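PDB 1WY2: Xaa-Pro dipeptidase from Pyrococcus horikoshii, which probably splits dipeptides that carry proline at the C-terminal position, as a cobalt-dependent, homodimeric metallopeptidase of the M24B family. Local coordinates for residues A[61-64]-A[65-69]; A[99-102]-A[103-107]. All blocks are in the same frame, centred on the assembly; numbering follows the deposited sequence.

Overall arrangement
Both contacts are short local stretches of helix, contact 1 running on past its helix end, and together they illustrate how side chains four residues apart pack along a helix that joins two strands of one sheet. Contact 1 (61-69) lies on helix 58-67, between strands 51-57 and 72-75 at one border of the six-stranded mixed sheet; contact 2 (99-107) lies on helix 99-108, between strands 90-93 and 113-116 at the other. Their centres are 27 Å apart and their nearest atoms about 16 Å, so they do not touch. Both lie away from the two-zinc site of D212, D223, H287, E316 and E330. Contact 2 also reaches the second subunit, whereas contact 1 stays within its own chain.

Contact 1. Residues A[61-64]-A[65-69]; sequences YEMA and KEESN
The last turns of helix 58-67, the crossover of a beta-alpha-beta unit between strands 51-57 and 72-75, bring Y61 against K65 and M63 against E67. The backbone of the first pair is joined by K65 N to Y61 O at 2.8 Å. The lysine chain, extended throughout, runs obliquely past the ring until CD comes within 4.1 Å of Y61 OH, a loose van der Waals approach of a methylene to the hydroxyl. Its ammonium, NZ, stays 5.1 Å from E62 OE1, too far for a salt bridge, though the opposite charges probably attract weakly. Two residues on from Y61, the bend of M63 at chi2 (55°) sets SD over the face of the E67 carboxylate, 3.7 Å from E67 CD; the two chains cross at the solvent side. On the inner side A64 packs on V56 and V72 of the flanking strands, while Y61 also touches V72 and K74. The helix ends as S68 leaves helical geometry: its N still bonds A64 O, whereas E67 N makes only a weak second bond to that oxygen. S68 OG hydrogen-bonds I70 O, and S68 CB rests 3.1 Å from A64 O.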
loop_
_atom_site.group_PDB
_atom_site.type_symbol
_atom_site.label_atom_id
_atom_site.label_comp_id
_atom_site.label_asym_id
_atom_site.label_seq_id
_atom_site.Cartn_x
_atom_site.Cartn_y
_atom_site.Cartn_z
ATOM N N TYR A 61 -8.077 3.365 -19.982
ATOM C CA TYR A 61 -7.823 4.143 -21.188
ATOM C C TYR A 61 -8.320 5.586 -21.189
ATOM O O TYR A 61 -7.532 6.517 -21.348
ATOM C CB TYR A 61 -8.402 3.422 -22.405
ATOM C CG TYR A 61 -8.091 4.116 -23.709
ATOM C CD1 TYR A 61 -6.776 4.222 -24.166
ATOM C CD2 TYR A 61 -9.104 4.688 -24.476
ATOM C CE1 TYR A 61 -6.479 4.883 -25.355
ATOM C CE2 TYR A 61 -8.818 5.351 -25.667
ATOM C CZ TYR A 61 -7.504 5.445 -26.100
ATOM O OH TYR A 61 -7.215 6.109 -27.272
ATOM N N GLU A 62 -9.624 5.773 -21.021
ATOM C CA GLU A 62 -10.201 7.110 -21.038
ATOM C C GLU A 62 -9.536 8.114 -20.100
ATOM O O GLU A 62 -9.225 9.235 -20.504
ATOM C CB GLU A 62 -11.701 7.038 -20.742
ATOM C CG GLU A 62 -12.506 6.344 -21.834
ATOM C CD GLU A 62 -12.289 6.965 -23.206
ATOM O OE1 GLU A 62 -12.524 8.184 -23.356
ATOM O OE2 GLU A 62 -11.885 6.233 -24.135
ATOM N N MET A 63 -9.319 7.719 -18.851
ATOM C CA MET A 63 -8.697 8.614 -17.884
ATOM C C MET A 63 -7.226 8.849 -18.210
ATOM O O MET A 63 -6.732 9.971 -18.097
ATOM C CB MET A 63 -8.830 8.043 -16.470
ATOM C CG MET A 63 -8.300 8.966 -15.386
ATOM S SD MET A 63 -9.068 10.599 -15.454
ATOM C CE MET A 63 -10.672 10.248 -14.715
ATOM N N ALA A 64 -6.532 7.790 -18.615
ATOM C CA ALA A 64 -5.117 7.889 -18.957
ATOM C C ALA A 64 -4.945 8.839 -20.134
ATOM O O ALA A 64 -4.068 9.704 -20.132
ATOM C CB ALA A 64 -4.565 6.510 -19.306
ATOM N N LYS A 65 -5.800 8.671 -21.138
ATOM C CA LYS A 65 -5.774 9.500 -22.335
ATOM C C LYS A 65 -5.911 10.976 -21.973
ATOM O O LYS A 65 -5.339 11.845 -22.630
ATOM C CB LYS A 65 -6.917 9.088 -23.268
ATOM C CG LYS A 65 -7.096 9.966 -24.494
ATOM C CD LYS A 65 -8.314 9.522 -25.296
ATOM C CE LYS A 65 -8.580 10.454 -26.468
ATOM N NZ LYS A 65 -9.799 10.055 -27.228
ATOM N N GLU A 66 -6.663 11.250 -20.913
ATOM C CA GLU A 66 -6.898 12.616 -20.469
ATOM C C GLU A 66 -5.772 13.233 -19.635
ATOM O O GLU A 66 -5.561 14.446 -19.681
ATOM C CB GLU A 66 -8.202 12.674 -19.668
ATOM C CG GLU A 66 -8.591 14.064 -19.193
ATOM C CD GLU A 66 -9.834 14.049 -18.322
ATOM O OE1 GLU A 66 -10.869 13.510 -18.768
ATOM O OE2 GLU A 66 -9.776 14.579 -17.189
ATOM N N GLU A 67 -5.043 12.410 -18.886
ATOM C CA GLU A 67 -3.979 12.924 -18.023
ATOM C C GLU A 67 -2.547 12.709 -18.507
ATOM O O GLU A 67 -1.636 13.420 -18.084
ATOM C CB GLU A 67 -4.123 12.321 -16.623
ATOM C CG GLU A 67 -5.549 12.347 -16.094
ATOM C CD GLU A 67 -5.658 11.850 -14.668
ATOM O OE1 GLU A 67 -5.142 10.752 -14.368
ATOM O OE2 GLU A 67 -6.272 12.559 -13.843
ATOM N N SER A 68 -2.346 11.734 -19.387
ATOM C CA SER A 68 -1.012 11.426 -19.894
ATOM C C SER A 68 -0.455 12.434 -20.893
ATOM O O SER A 68 -1.174 12.913 -21.771
ATOM C CB SER A 68 -1.010 10.038 -20.538
ATOM O OG SER A 68 0.271 9.725 -21.062
ATOM N N ASN A 69 0.832 12.753 -20.755
ATOM C CA ASN A 69 1.481 13.681 -21.671
ATOM C C ASN A 69 2.180 12.908 -22.789
ATOM O O ASN A 69 2.889 13.487 -23.611
ATOM C CB ASN A 69 2.481 14.590 -20.937
ATOM C CG ASN A 69 3.594 13.818 -20.250
ATOM O OD1 ASN A 69 4.214 12.934 -20.840
ATOM N ND2 ASN A 69 3.864 14.166 -18.996
#

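Contact 2. Residues A[99-102]-A[103-107]; sequences YGFI and EELKK
One face of the Y99 ring carries the E103 side chain: CG stands 3.9 Å from the ring centroid in a CH-pi contact, displaced toward the rim. Beyond it the carboxylate leans along the same ring, its plane turned 26° from that of the tyrosine, with OE2 3.5 Å from Y99 CE1. The bend of E103 at chi2 (-55°) folds the chain back over the ring. The F101 ring is met obliquely by L105, L105 CD1 lying 3.7 Å from F101 CE2, and its plane runs nearly parallel to that of Y44. These residues make up nearly all of helix 99-108, which crosses between the parallel strands 90-93 and 113-116 in a beta-alpha-beta unit; I102 and L105 turn inward onto F114. Backbone bonds join each residue from 99 to 102 to the one four places on, as in E103 N to Y99 O at 3.0 Å. An alanine at Y99 would remove the ring under E103 CG and would probably leave that glutamate freer to turn, while also weakening the packing on I102 of the second subunit. K106 stretches back along the helix, CE 3.9 Å from I102 CG2, and its NZ forms a salt bridge with E103 OE2, long at 3.4 Å.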
loop_
_atom_site.group_PDB
_atom_site.type_symbol
_atom_site.label_atom_id
_atom_site.label_comp_id
_atom_site.label_asym_id
_atom_site.label_seq_id
_atom_site.Cartn_x
_atom_site.Cartn_y
_atom_site.Cartn_z
ATOM N N TYR A 99 9.064 -10.928 -10.003
ATOM C CA TYR A 99 9.551 -12.151 -10.635
ATOM C C TYR A 99 8.578 -12.740 -11.657
ATOM O O TYR A 99 8.961 -13.042 -12.788
ATOM C CB TYR A 99 9.846 -13.192 -9.548
ATOM C CG TYR A 99 10.338 -14.522 -10.070
ATOM C CD1 TYR A 99 11.616 -14.651 -10.610
ATOM C CD2 TYR A 99 9.522 -15.651 -10.027
ATOM C CE1 TYR A 99 12.071 -15.873 -11.095
ATOM C CE2 TYR A 99 9.968 -16.878 -10.508
ATOM C CZ TYR A 99 11.240 -16.982 -11.039
ATOM O OH TYR A 99 11.686 -18.198 -11.505
ATOM N N GLY A 100 7.324 -12.904 -11.251
ATOM C CA GLY A 100 6.320 -13.475 -12.131
ATOM C C GLY A 100 6.159 -12.735 -13.444
ATOM O O GLY A 100 6.029 -13.352 -14.503
ATOM N N PHE A 101 6.173 -11.411 -13.376
ATOM C CA PHE A 101 6.022 -10.587 -14.568
ATOM C C PHE A 101 7.235 -10.732 -15.483
ATOM O O PHE A 101 7.095 -10.808 -16.704
ATOM C CB PHE A 101 5.842 -9.122 -14.170
ATOM C CG PHE A 101 5.449 -8.233 -15.310
ATOM C CD1 PHE A 101 4.189 -8.343 -15.891
ATOM C CD2 PHE A 101 6.341 -7.296 -15.818
ATOM C CE1 PHE A 101 3.823 -7.530 -16.962
ATOM C CE2 PHE A 101 5.984 -6.479 -16.890
ATOM C CZ PHE A 101 4.724 -6.597 -17.461
ATOM N N ILE A 102 8.424 -10.772 -14.889
ATOM C CA ILE A 102 9.654 -10.916 -15.658
ATOM C C ILE A 102 9.690 -12.253 -16.392
ATOM O O ILE A 102 10.173 -12.334 -17.522
ATOM C CB ILE A 102 10.894 -10.807 -14.752
ATOM C CG1 ILE A 102 10.996 -9.381 -14.196
ATOM C CG2 ILE A 102 12.145 -11.177 -15.533
ATOM C CD1 ILE A 102 12.127 -9.177 -13.222
ATOM N N GLU A 103 9.184 -13.300 -15.752
ATOM C CA GLU A 103 9.162 -14.613 -16.386
ATOM C C GLU A 103 8.246 -14.577 -17.605
ATOM O O GLU A 103 8.520 -15.225 -18.615
ATOM C CB GLU A 103 8.694 -15.681 -15.395
ATOM C CG GLU A 103 9.715 -15.994 -14.311
ATOM C CD GLU A 103 11.063 -16.403 -14.881
ATOM O OE1 GLU A 103 11.115 -17.383 -15.655
ATOM O OE2 GLU A 103 12.073 -15.746 -14.557
ATOM N N GLU A 104 7.161 -13.817 -17.505
ATOM C CA GLU A 104 6.224 -13.672 -18.614
ATOM C C GLU A 104 6.933 -13.002 -19.787
ATOM O O GLU A 104 6.845 -13.458 -20.925
ATOM C CB GLU A 104 5.025 -12.816 -18.194
ATOM C CG GLU A 104 3.995 -13.534 -17.341
ATOM C CD GLU A 104 3.184 -14.542 -18.135
ATOM O OE1 GLU A 104 3.777 -15.513 -18.653
ATOM O OE2 GLU A 104 1.953 -14.357 -18.245
ATOM N N LEU A 105 7.638 -11.912 -19.498
ATOM C CA LEU A 105 8.363 -11.170 -20.524
ATOM C C LEU A 105 9.374 -12.064 -21.240
ATOM O O LEU A 105 9.566 -11.953 -22.450
ATOM C CB LEU A 105 9.079 -9.971 -19.893
ATOM C CG LEU A 105 8.188 -8.887 -19.280
ATOM C CD1 LEU A 105 9.040 -7.905 -18.486
ATOM C CD2 LEU A 105 7.424 -8.164 -20.377
ATOM N N LYS A 106 10.017 -12.949 -20.486
ATOM C CA LYS A 106 11.006 -13.859 -21.051
ATOM C C LYS A 106 10.393 -14.833 -22.049
ATOM O O LYS A 106 10.983 -15.124 -23.093
ATOM C CB LYS A 106 11.686 -14.668 -19.943
ATOM C CG LYS A 106 12.625 -13.879 -19.050
ATOM C CD LYS A 106 13.311 -14.806 -18.054
ATOM C CE LYS A 106 14.290 -14.061 -17.166
ATOM N NZ LYS A 106 14.958 -14.983 -16.202
ATOM N N LYS A 107 9.207 -15.334 -21.724
ATOM C CA LYS A 107 8.537 -16.305 -22.578
ATOM C C LYS A 107 7.656 -15.722 -23.677
ATOM O O LYS A 107 7.773 -16.115 -24.837
ATOM C CB LYS A 107 7.708 -17.266 -21.717
ATOM C CG LYS A 107 6.607 -16.596 -20.912
ATOM C CD LYS A 107 5.852 -17.600 -20.048
ATOM C CE LYS A 107 5.155 -18.661 -20.889
ATOM N NZ LYS A 107 4.420 -19.646 -20.044
#